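PDB 2I5E: hypothetical protein MM_2497 from Methanosarcina mazei, which probably catalyses the GTP-dependent guanylylation of (2S)-2-phospholactate, a step in the biosynthesis of the hydride carrier coenzyme F420. Local coordinates for residues G124-L129 and G143-T148; E29-L34 and G187-Y192; Q50-S55 and R68-E73. All coordinates share one frame; numbering follows the deposited sequence.

Contact 1: residues G124-L129 and G143-T148; sequences GGTNAL and GSSFLT
Thr-126 and Ser-145 meet hydroxyl to hydroxyl, with Thr-126 OG1 2.9 Å from Ser-145 OG in a hydrogen bond whose direction stays open. Each oxygen is placed by its first torsion. That of Thr-126 (chi1 -61°) puts OG1 beside its own backbone N and turned toward the helix start, while Ser-145 holds OG between its backbone N and carbonyl carbon, where it reaches back over the incoming chain. Thr-126 OG1 is also bonded to His-149 ND1 one turn further along the helix, so a single hydroxyl ties the chain to two successive turns.

Beside this pair the contact is made by the backbone. Phe-146 N donates to Gly-124 O over 2.8 Å in a nearly straight bond (163° at the hydrogen), approaching from a little outside the carbonyl plane. The same Gly-124 O accepts a second bond from a water, at 2.8 Å. That water in turn takes the N-H of Leu-147, its oxygen 2.8 Å from Leu-147 N, and is bonded to OG of Ser-144, whose side chain makes no capping bond from the N-cap position. Gly-124 adopts a positive phi, a conformation that favours glycine.

Phe-146 touches the other segment through its base, with CB 3.3 Å from Gly-125 O; the ring is carried off to pack on Ile-118 and, across the dimer interface, to meet the ring of His-184 of the second subunit. A Tris molecule, probably from the crystallisation liquor, lies close to Gly-125.

As helix 145-154 begins, the N-H groups of Phe-146 and Leu-147 are thus met by a carbonyl far away in sequence and by a water. The result is a helix N-terminus docked on the loop that leads into strand 126-131 of the central sheet, next to the homodimer interface.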
loop_
_atom_site.group_PDB
_atom_site.type_symbol
_atom_site.label_atom_id
_atom_site.label_comp_id
_atom_site.label_asym_id
_atom_site.label_seq_id
_atom_site.Cartn_x
_atom_site.Cartn_y
_atom_site.Cartn_z
ATOM N N GLY A 124 -1.846 -10.319 -0.985
ATOM C CA GLY A 124 -2.646 -10.855 -2.152
ATOM C C GLY A 124 -4.183 -10.932 -2.029
ATOM O O GLY A 124 -4.810 -11.581 -2.829
ATOM N N GLY A 125 -4.798 -10.248 -1.044
ATOM C CA GLY A 125 -6.277 -10.151 -0.966
ATOM C C GLY A 125 -6.830 -9.220 -2.040
ATOM O O GLY A 125 -6.040 -8.676 -2.792
ATOM N N THR A 126 -8.166 -8.983 -2.044
ATOM C CA THR A 126 -8.862 -8.141 -3.058
ATOM C C THR A 126 -9.722 -7.246 -2.225
ATOM O O THR A 126 -10.516 -7.728 -1.430
ATOM C CB THR A 126 -9.756 -9.007 -3.910
ATOM O OG1 THR A 126 -8.958 -9.993 -4.608
ATOM C CG2 THR A 126 -10.506 -8.179 -4.968
ATOM N N ASN A 127 -9.505 -5.952 -2.322
ATOM C CA ASN A 127 -10.211 -5.000 -1.459
ATOM C C ASN A 127 -11.450 -4.402 -2.137
ATOM O O ASN A 127 -12.399 -4.040 -1.459
ATOM C CB ASN A 127 -9.245 -3.863 -0.992
ATOM C CG ASN A 127 -8.416 -4.289 0.247
ATOM O OD1 ASN A 127 -8.668 -5.339 0.849
ATOM N ND2 ASN A 127 -7.465 -3.486 0.619
ATOM N N ALA A 128 -11.449 -4.342 -3.483
ATOM C CA ALA A 128 -12.547 -3.760 -4.229
ATOM C C ALA A 128 -12.441 -4.417 -5.600
ATOM O O ALA A 128 -11.359 -4.693 -6.085
ATOM C CB ALA A 128 -12.333 -2.168 -4.340
ATOM N N LEU A 129 -13.604 -4.718 -6.181
ATOM C CA LEU A 129 -13.685 -5.358 -7.465
ATOM C C LEU A 129 -14.853 -4.687 -8.216
ATOM O O LEU A 129 -15.989 -4.687 -7.712
ATOM C CB LEU A 129 -13.971 -6.842 -7.252
ATOM C CG LEU A 129 -13.696 -7.882 -8.350
ATOM C CD1 LEU A 129 -12.298 -7.674 -9.049
ATOM C CD2 LEU A 129 -13.809 -9.229 -7.665
ATOM N N GLY A 143 -7.556 -16.552 0.466
ATOM C CA GLY A 143 -6.342 -17.066 -0.148
ATOM C C GLY A 143 -5.784 -16.032 -1.035
ATOM O O GLY A 143 -5.806 -14.820 -0.776
ATOM N N SER A 144 -5.236 -16.508 -2.113
ATOM C CA SER A 144 -4.612 -15.648 -3.017
ATOM C C SER A 144 -5.561 -14.977 -4.028
ATOM O O SER A 144 -5.389 -15.117 -5.192
ATOM C CB SER A 144 -3.565 -16.430 -3.726
ATOM O OG SER A 144 -2.802 -15.512 -4.441
ATOM N N SER A 145 -6.483 -14.129 -3.567
ATOM C CA SER A 145 -7.660 -13.785 -4.395
ATOM C C SER A 145 -7.321 -12.756 -5.433
ATOM O O SER A 145 -7.974 -12.688 -6.445
ATOM C CB SER A 145 -8.826 -13.298 -3.531
ATOM O OG SER A 145 -8.491 -12.172 -2.687
ATOM N N PHE A 146 -6.345 -11.899 -5.146
ATOM C CA PHE A 146 -5.974 -10.864 -6.125
ATOM C C PHE A 146 -5.534 -11.547 -7.439
ATOM O O PHE A 146 -6.066 -11.236 -8.482
ATOM C CB PHE A 146 -4.872 -9.914 -5.574
ATOM C CG PHE A 146 -4.287 -8.991 -6.627
ATOM C CD1 PHE A 146 -5.010 -7.874 -7.062
ATOM C CD2 PHE A 146 -3.055 -9.276 -7.228
ATOM C CE1 PHE A 146 -4.532 -7.063 -8.054
ATOM C CE2 PHE A 146 -2.560 -8.501 -8.241
ATOM C CZ PHE A 146 -3.223 -7.387 -8.653
ATOM N N LEU A 147 -4.511 -12.421 -7.374
ATOM C CA LEU A 147 -4.000 -13.178 -8.556
ATOM C C LEU A 147 -5.137 -14.006 -9.179
ATOM O O LEU A 147 -5.315 -13.973 -10.352
ATOM C CB LEU A 147 -2.783 -14.059 -8.149
ATOM C CG LEU A 147 -1.422 -13.323 -7.841
ATOM C CD1 LEU A 147 -0.225 -14.230 -7.421
ATOM C CD2 LEU A 147 -0.974 -12.462 -9.026
ATOM N N THR A 148 -5.963 -14.656 -8.375
ATOM C CA THR A 148 -7.077 -15.417 -8.887
ATOM C C THR A 148 -8.099 -14.626 -9.715
ATOM O O THR A 148 -8.579 -15.136 -10.761
ATOM C CB THR A 148 -7.766 -16.120 -7.778
ATOM O OG1 THR A 148 -6.822 -16.934 -7.106
ATOM C CG2 THR A 148 -8.839 -17.099 -8.363
HETATM O O HOH W 1 -3.300 -12.718 -4.905
#

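Contact 2: residues E29-L34 and G187-Y192; sequences EEFVEL and GAAKDY
The ring of Tyr-192 lies against helix 29-34 with Phe-31 N over one face, while Leu-34 CD1 and Glu-30 CB approach it obliquely. The ring of Phe-31 receives Ala-189 O at its edge, near the ring plane, CE1 being 3.8 Å from that oxygen. The two aromatic rings do not stack: their side chains cross at a slant, and the nearest pair is Phe-31 CD1 and Tyr-192 CD2, 4.0 Å apart.

Tyr-192 reaches across because its CG stands anti to the backbone N (chi1 180°), which sends the ring out to the opposing helix. Leu-34 meets its base nearly at a right angle, with CD1 3.6 Å from Tyr-192 CB. At the far end of the ring, the hydroxyl oxygen OH comes within 3.6 Å of Glu-30 CB. Ala-189 touches both Leu-34 and Phe-31, its CB 3.9 Å from Phe-31 CE1. No hydrogen bond joins the two segments; the contact is chiefly van der Waals, with a few polar atoms at its margin.

The two helical segments run nearly antiparallel, at 154°, with axes 9.1 Å apart. Gln-38 OE1, a turn further along helix 25-45, takes a weak hydrogen bond from Ala-189 N in the first turn of helix 188-194. Phe-31 also packs on Leu-178 and Leu-181, so helix 25-45 is packed against both helix 175-184 and helix 188-194.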
loop_
_atom_site.group_PDB
_atom_site.type_symbol
_atom_site.label_atom_id
_atom_site.label_comp_id
_atom_site.label_asym_id
_atom_site.label_seq_id
_atom_site.Cartn_x
_atom_site.Cartn_y
_atom_site.Cartn_z
ATOM N N GLU A 29 -16.231 -5.468 17.408
ATOM C CA GLU A 29 -17.510 -5.350 16.769
ATOM C C GLU A 29 -17.816 -3.874 16.616
ATOM O O GLU A 29 -18.335 -3.447 15.595
ATOM C CB GLU A 29 -18.603 -6.026 17.621
ATOM C CG GLU A 29 -18.410 -7.492 17.793
ATOM C CD GLU A 29 -19.698 -8.184 18.123
ATOM O OE1 GLU A 29 -19.677 -9.395 17.980
ATOM O OE2 GLU A 29 -20.718 -7.526 18.480
ATOM N N GLU A 30 -17.520 -3.068 17.622
ATOM C CA GLU A 30 -17.765 -1.595 17.453
ATOM C C GLU A 30 -16.934 -0.924 16.330
ATOM O O GLU A 30 -17.454 -0.162 15.551
ATOM C CB GLU A 30 -17.544 -0.859 18.767
ATOM C CG GLU A 30 -18.847 -0.281 19.269
ATOM C CD GLU A 30 -19.070 1.170 18.907
ATOM O OE1 GLU A 30 -19.422 1.486 17.719
ATOM O OE2 GLU A 30 -18.930 1.986 19.890
ATOM N N PHE A 31 -15.638 -1.214 16.304
ATOM C CA PHE A 31 -14.732 -0.741 15.303
ATOM C C PHE A 31 -15.309 -1.048 13.909
ATOM O O PHE A 31 -15.618 -0.183 13.152
ATOM C CB PHE A 31 -13.382 -1.456 15.511
ATOM C CG PHE A 31 -12.293 -0.940 14.644
ATOM C CD1 PHE A 31 -12.148 0.438 14.447
ATOM C CD2 PHE A 31 -11.414 -1.813 14.016
ATOM C CE1 PHE A 31 -11.199 0.928 13.651
ATOM C CE2 PHE A 31 -10.403 -1.320 13.206
ATOM C CZ PHE A 31 -10.281 0.045 13.043
ATOM N N VAL A 32 -15.482 -2.323 13.595
ATOM C CA VAL A 32 -16.029 -2.799 12.328
ATOM C C VAL A 32 -17.307 -2.024 11.885
ATOM O O VAL A 32 -17.458 -1.567 10.754
ATOM C CB VAL A 32 -16.219 -4.305 12.622
ATOM C CG1 VAL A 32 -17.639 -4.830 12.485
ATOM C CG2 VAL A 32 -15.049 -5.167 12.091
ATOM N N GLU A 33 -18.219 -1.824 12.806
ATOM C CA GLU A 33 -19.439 -1.033 12.537
ATOM C C GLU A 33 -19.072 0.374 12.122
ATOM O O GLU A 33 -19.602 0.916 11.154
ATOM C CB GLU A 33 -20.311 -0.949 13.787
ATOM C CG GLU A 33 -21.586 -0.097 13.520
ATOM C CD GLU A 33 -22.631 -0.258 14.658
ATOM O OE1 GLU A 33 -22.955 -1.408 15.006
ATOM O OE2 GLU A 33 -23.121 0.787 15.185
ATOM N N LEU A 34 -18.144 0.992 12.850
ATOM C CA LEU A 34 -17.674 2.371 12.406
ATOM C C LEU A 34 -17.052 2.325 10.997
ATOM O O LEU A 34 -17.286 3.216 10.186
ATOM C CB LEU A 34 -16.702 3.021 13.420
ATOM C CG LEU A 34 -17.211 3.152 14.832
ATOM C CD1 LEU A 34 -16.139 3.675 15.748
ATOM C CD2 LEU A 34 -18.468 4.034 14.872
ATOM N N GLY A 187 -11.608 10.597 10.757
ATOM C CA GLY A 187 -12.977 10.130 10.909
ATOM C C GLY A 187 -13.110 9.174 12.069
ATOM O O GLY A 187 -12.165 8.972 12.856
ATOM N N ALA A 188 -14.292 8.605 12.147
ATOM C CA ALA A 188 -14.775 8.050 13.398
ATOM C C ALA A 188 -13.946 6.786 13.737
ATOM O O ALA A 188 -13.600 6.553 14.907
ATOM C CB ALA A 188 -16.256 7.730 13.256
ATOM N N ALA A 189 -13.588 6.000 12.707
ATOM C CA ALA A 189 -12.968 4.715 12.997
ATOM C C ALA A 189 -11.606 5.069 13.591
ATOM O O ALA A 189 -11.206 4.570 14.655
ATOM C CB ALA A 189 -12.874 3.856 11.631
ATOM N N LYS A 190 -10.922 6.022 12.945
ATOM C CA LYS A 190 -9.634 6.518 13.414
ATOM C C LYS A 190 -9.765 7.110 14.826
ATOM O O LYS A 190 -8.990 6.772 15.745
ATOM C CB LYS A 190 -9.067 7.523 12.404
ATOM C CG LYS A 190 -7.606 8.026 12.761
ATOM C CD LYS A 190 -7.654 9.462 13.340
ATOM C CE LYS A 190 -6.237 10.003 13.661
ATOM N NZ LYS A 190 -5.252 10.039 12.441
ATOM N N ASP A 191 -10.798 7.914 15.053
ATOM C CA ASP A 191 -10.938 8.547 16.448
ATOM C C ASP A 191 -11.133 7.497 17.466
ATOM O O ASP A 191 -10.708 7.673 18.577
ATOM C CB ASP A 191 -12.119 9.543 16.515
ATOM C CG ASP A 191 -12.011 10.590 15.470
ATOM O OD1 ASP A 191 -10.856 10.851 15.094
ATOM O OD2 ASP A 191 -13.022 11.111 14.982
ATOM N N TYR A 192 -11.787 6.395 17.082
ATOM C CA TYR A 192 -12.076 5.323 18.026
ATOM C C TYR A 192 -10.778 4.707 18.514
ATOM O O TYR A 192 -10.538 4.559 19.701
ATOM C CB TYR A 192 -13.019 4.257 17.345
ATOM C CG TYR A 192 -13.415 3.041 18.223
ATOM C CD1 TYR A 192 -14.495 3.124 19.127
ATOM C CD2 TYR A 192 -12.704 1.847 18.171
ATOM C CE1 TYR A 192 -14.868 2.063 19.988
ATOM C CE2 TYR A 192 -13.053 0.750 19.011
ATOM C CZ TYR A 192 -14.161 0.873 19.912
ATOM O OH TYR A 192 -14.560 -0.213 20.714
#

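Contact 3: residues Q50-S55 and R68-E73; sequences QVDILS and RVLLDE. With TRS (2-amino-2-hydroxymethyl-propane-1,3-diol), chain D.
Arg-68, at the start of its strand, turns both its N and its O to strand 50-55, the two bonds flanking Asp-52: its N donates to Val-51 O at 2.9 Å, and its carbonyl O accepts from Ile-53 N. Leu-70 repeats the pattern between Ile-53 O and Ser-55 N, the alternation expected of parallel strands. The ladder runs on past the strand end, where Asp-72 N reaches Ser-55 O at 3.0 Å from above the carbonyl plane, 38° out of it. Leu-54 CA and Leu-71 CA add C-H...O contacts to Leu-70 O and Ser-55 O.

Apolar contacts line the face that carries Asp-52, Leu-54 and Leu-70. Leu-54 CD1 lies 4.0 Å from Leu-70 CB, and Leu-70 CD1 touches Asp-52 CB at 3.6 Å. Leu-54, its CG anti to the backbone N (chi1 -177°), lies alongside Asp-72 and extends the same way. Helix 76-86 covers this face through Ala-79, Leu-80 and Tyr-83.

The one charged pair across the strands lies where they begin, on the same face. Asp-52 OD1 sits over one face of the Arg-68 guanidinium in a modelled salt bridge, but both atoms are crowded, so its detail is doubtful. Asp-52 OD2 is more clearly held, by the Tyr-83 hydroxyl.

A Tris molecule, probably from the crystallisation liquor, bridges Leu-54 O and Asp-72 O through hydroxyls modelled doubtfully close, and also bonds to Lys-74 O. Chemically, the pairing therefore rests on regular backbone bonds and leucine packing, while carbonyls at and just beyond the carboxyl ends of the strands offer acceptors to a polyol.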
loop_
_atom_site.group_PDB
_atom_site.type_symbol
_atom_site.label_atom_id
_atom_site.label_comp_id
_atom_site.label_asym_id
_atom_site.label_seq_id
_atom_site.Cartn_x
_atom_site.Cartn_y
_atom_site.Cartn_z
ATOM N N GLN A 50 -27.815 3.046 -5.214
ATOM C CA GLN A 50 -27.924 2.207 -4.000
ATOM C C GLN A 50 -26.873 1.112 -3.726
ATOM O O GLN A 50 -26.232 0.518 -4.609
ATOM C CB GLN A 50 -29.417 1.869 -3.576
ATOM C CG GLN A 50 -29.864 0.353 -3.300
ATOM C CD GLN A 50 -31.303 0.005 -3.861
ATOM O OE1 GLN A 50 -32.223 -0.374 -3.102
ATOM N NE2 GLN A 50 -31.468 0.101 -5.194
ATOM N N VAL A 51 -26.732 0.917 -2.432
ATOM C CA VAL A 51 -25.685 0.154 -1.829
ATOM C C VAL A 51 -26.420 -0.951 -1.143
ATOM O O VAL A 51 -27.352 -0.697 -0.403
ATOM C CB VAL A 51 -24.954 1.038 -0.820
ATOM C CG1 VAL A 51 -23.914 0.261 -0.030
ATOM C CG2 VAL A 51 -24.355 2.235 -1.525
ATOM N N ASP A 52 -26.003 -2.181 -1.397
ATOM C CA ASP A 52 -26.482 -3.327 -0.641
ATOM C C ASP A 52 -25.440 -3.785 0.403
ATOM O O ASP A 52 -24.199 -3.682 0.187
ATOM C CB ASP A 52 -26.759 -4.451 -1.640
ATOM C CG ASP A 52 -27.679 -3.996 -2.783
ATOM O OD1 ASP A 52 -28.692 -3.344 -2.480
ATOM O OD2 ASP A 52 -27.399 -4.287 -3.961
ATOM N N ILE A 53 -25.883 -4.344 1.512
ATOM C CA ILE A 53 -24.924 -4.860 2.464
ATOM C C ILE A 53 -25.272 -6.283 2.463
ATOM O O ILE A 53 -26.412 -6.567 2.621
ATOM C CB ILE A 53 -25.179 -4.255 3.820
ATOM C CG1 ILE A 53 -24.887 -2.769 3.776
ATOM C CG2 ILE A 53 -24.358 -4.932 4.846
ATOM C CD1 ILE A 53 -25.296 -2.085 5.004
ATOM N N LEU A 54 -24.351 -7.211 2.250
ATOM C CA LEU A 54 -24.735 -8.615 2.202
ATOM C C LEU A 54 -24.162 -9.309 3.446
ATOM O O LEU A 54 -22.930 -9.440 3.620
ATOM C CB LEU A 54 -24.199 -9.188 0.884
ATOM C CG LEU A 54 -24.477 -10.629 0.486
ATOM C CD1 LEU A 54 -25.940 -10.706 0.006
ATOM C CD2 LEU A 54 -23.520 -10.921 -0.616
ATOM N N SER A 55 -25.059 -9.696 4.334
ATOM C CA SER A 55 -24.785 -10.088 5.702
ATOM C C SER A 55 -25.595 -11.366 6.023
ATOM O O SER A 55 -26.741 -11.529 5.491
ATOM C CB SER A 55 -25.254 -8.954 6.579
ATOM O OG SER A 55 -25.281 -9.310 7.924
ATOM N N ARG A 68 -29.503 -0.826 1.588
ATOM C CA ARG A 68 -30.404 -1.960 1.678
ATOM C C ARG A 68 -29.730 -3.239 2.294
ATOM O O ARG A 68 -28.680 -3.643 1.870
ATOM C CB ARG A 68 -30.997 -2.233 0.294
ATOM C CG ARG A 68 -32.017 -3.330 0.308
ATOM C CD ARG A 68 -32.743 -3.435 -0.987
ATOM N NE ARG A 68 -32.134 -4.344 -1.961
ATOM C CZ ARG A 68 -31.413 -3.963 -3.020
ATOM N NH1 ARG A 68 -31.171 -2.673 -3.246
ATOM N NH2 ARG A 68 -30.948 -4.872 -3.878
ATOM N N VAL A 69 -30.352 -3.890 3.252
ATOM C CA VAL A 69 -29.706 -4.947 3.924
ATOM C C VAL A 69 -30.212 -6.165 3.217
ATOM O O VAL A 69 -31.412 -6.326 3.047
ATOM C CB VAL A 69 -30.024 -5.006 5.452
ATOM C CG1 VAL A 69 -29.581 -6.306 6.036
ATOM C CG2 VAL A 69 -29.344 -3.834 6.252
ATOM N N LEU A 70 -29.302 -7.020 2.780
ATOM C CA LEU A 70 -29.645 -8.209 2.029
ATOM C C LEU A 70 -29.061 -9.354 2.819
ATOM O O LEU A 70 -27.873 -9.350 3.133
ATOM C CB LEU A 70 -28.980 -8.156 0.657
ATOM C CG LEU A 70 -29.628 -7.579 -0.591
ATOM C CD1 LEU A 70 -29.647 -6.154 -0.463
ATOM C CD2 LEU A 70 -28.727 -7.975 -1.681
ATOM N N LEU A 71 -29.858 -10.350 3.119
ATOM C CA LEU A 71 -29.416 -11.412 3.981
ATOM C C LEU A 71 -29.163 -12.687 3.229
ATOM O O LEU A 71 -29.953 -13.111 2.449
ATOM C CB LEU A 71 -30.419 -11.676 5.086
ATOM C CG LEU A 71 -30.888 -10.550 5.994
ATOM C CD1 LEU A 71 -31.961 -11.020 6.860
ATOM C CD2 LEU A 71 -29.788 -10.013 6.794
ATOM N N ASP A 72 -28.033 -13.293 3.493
ATOM C CA ASP A 72 -27.684 -14.491 2.849
ATOM C C ASP A 72 -26.762 -15.207 3.788
ATOM O O ASP A 72 -25.626 -14.818 4.008
ATOM C CB ASP A 72 -27.023 -14.193 1.488
ATOM C CG ASP A 72 -26.793 -15.454 0.669
ATOM O OD1 ASP A 72 -26.746 -16.549 1.255
ATOM O OD2 ASP A 72 -26.694 -15.368 -0.562
ATOM N N GLU A 73 -27.261 -16.270 4.371
ATOM C CA GLU A 73 -26.450 -17.099 5.245
ATOM C C GLU A 73 -25.363 -17.941 4.547
ATOM O O GLU A 73 -24.604 -18.552 5.237
ATOM C CB GLU A 73 -27.351 -18.011 6.028
ATOM C CG GLU A 73 -28.653 -17.294 6.481
ATOM C CD GLU A 73 -29.613 -18.293 7.115
ATOM O OE1 GLU A 73 -30.808 -18.295 6.693
ATOM O OE2 GLU A 73 -29.139 -19.085 7.992
HETATM C C TRS D . -22.091 -13.173 3.092
HETATM C C1 TRS D . -21.357 -11.908 2.720
HETATM C C2 TRS D . -23.502 -12.845 3.536
HETATM C C3 TRS D . -21.315 -13.856 4.222
HETATM N N TRS D . -22.066 -13.951 1.852
HETATM O O1 TRS D . -21.256 -11.239 3.934
HETATM O O2 TRS D . -23.647 -13.614 4.681
HETATM O O3 TRS D . -21.531 -15.219 4.360
#

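Contacts 1 and 3 both reach the central mixed sheet. Contact 3 pairs outermost strand 68-71 with strand 50-55, whereas contact 1 joins the start of strand 126-131, beyond strands 5-9 and 91-94, to a helix; their centres are 21 Å apart and their nearest atoms about 11 Å. Contact 2 joins two helices and lies across the chain's centre from contact 1, with centres 24 Å apart. Helix 25-45 of contact 2 is followed in the chain by strand 50-55 of contact 3, and the nearest atoms of contacts 2 and 3 are about 9 Å apart. Tris molecules lie beside contacts 1 and 3; whether either marks the GTP or phospholactate pocket remains open.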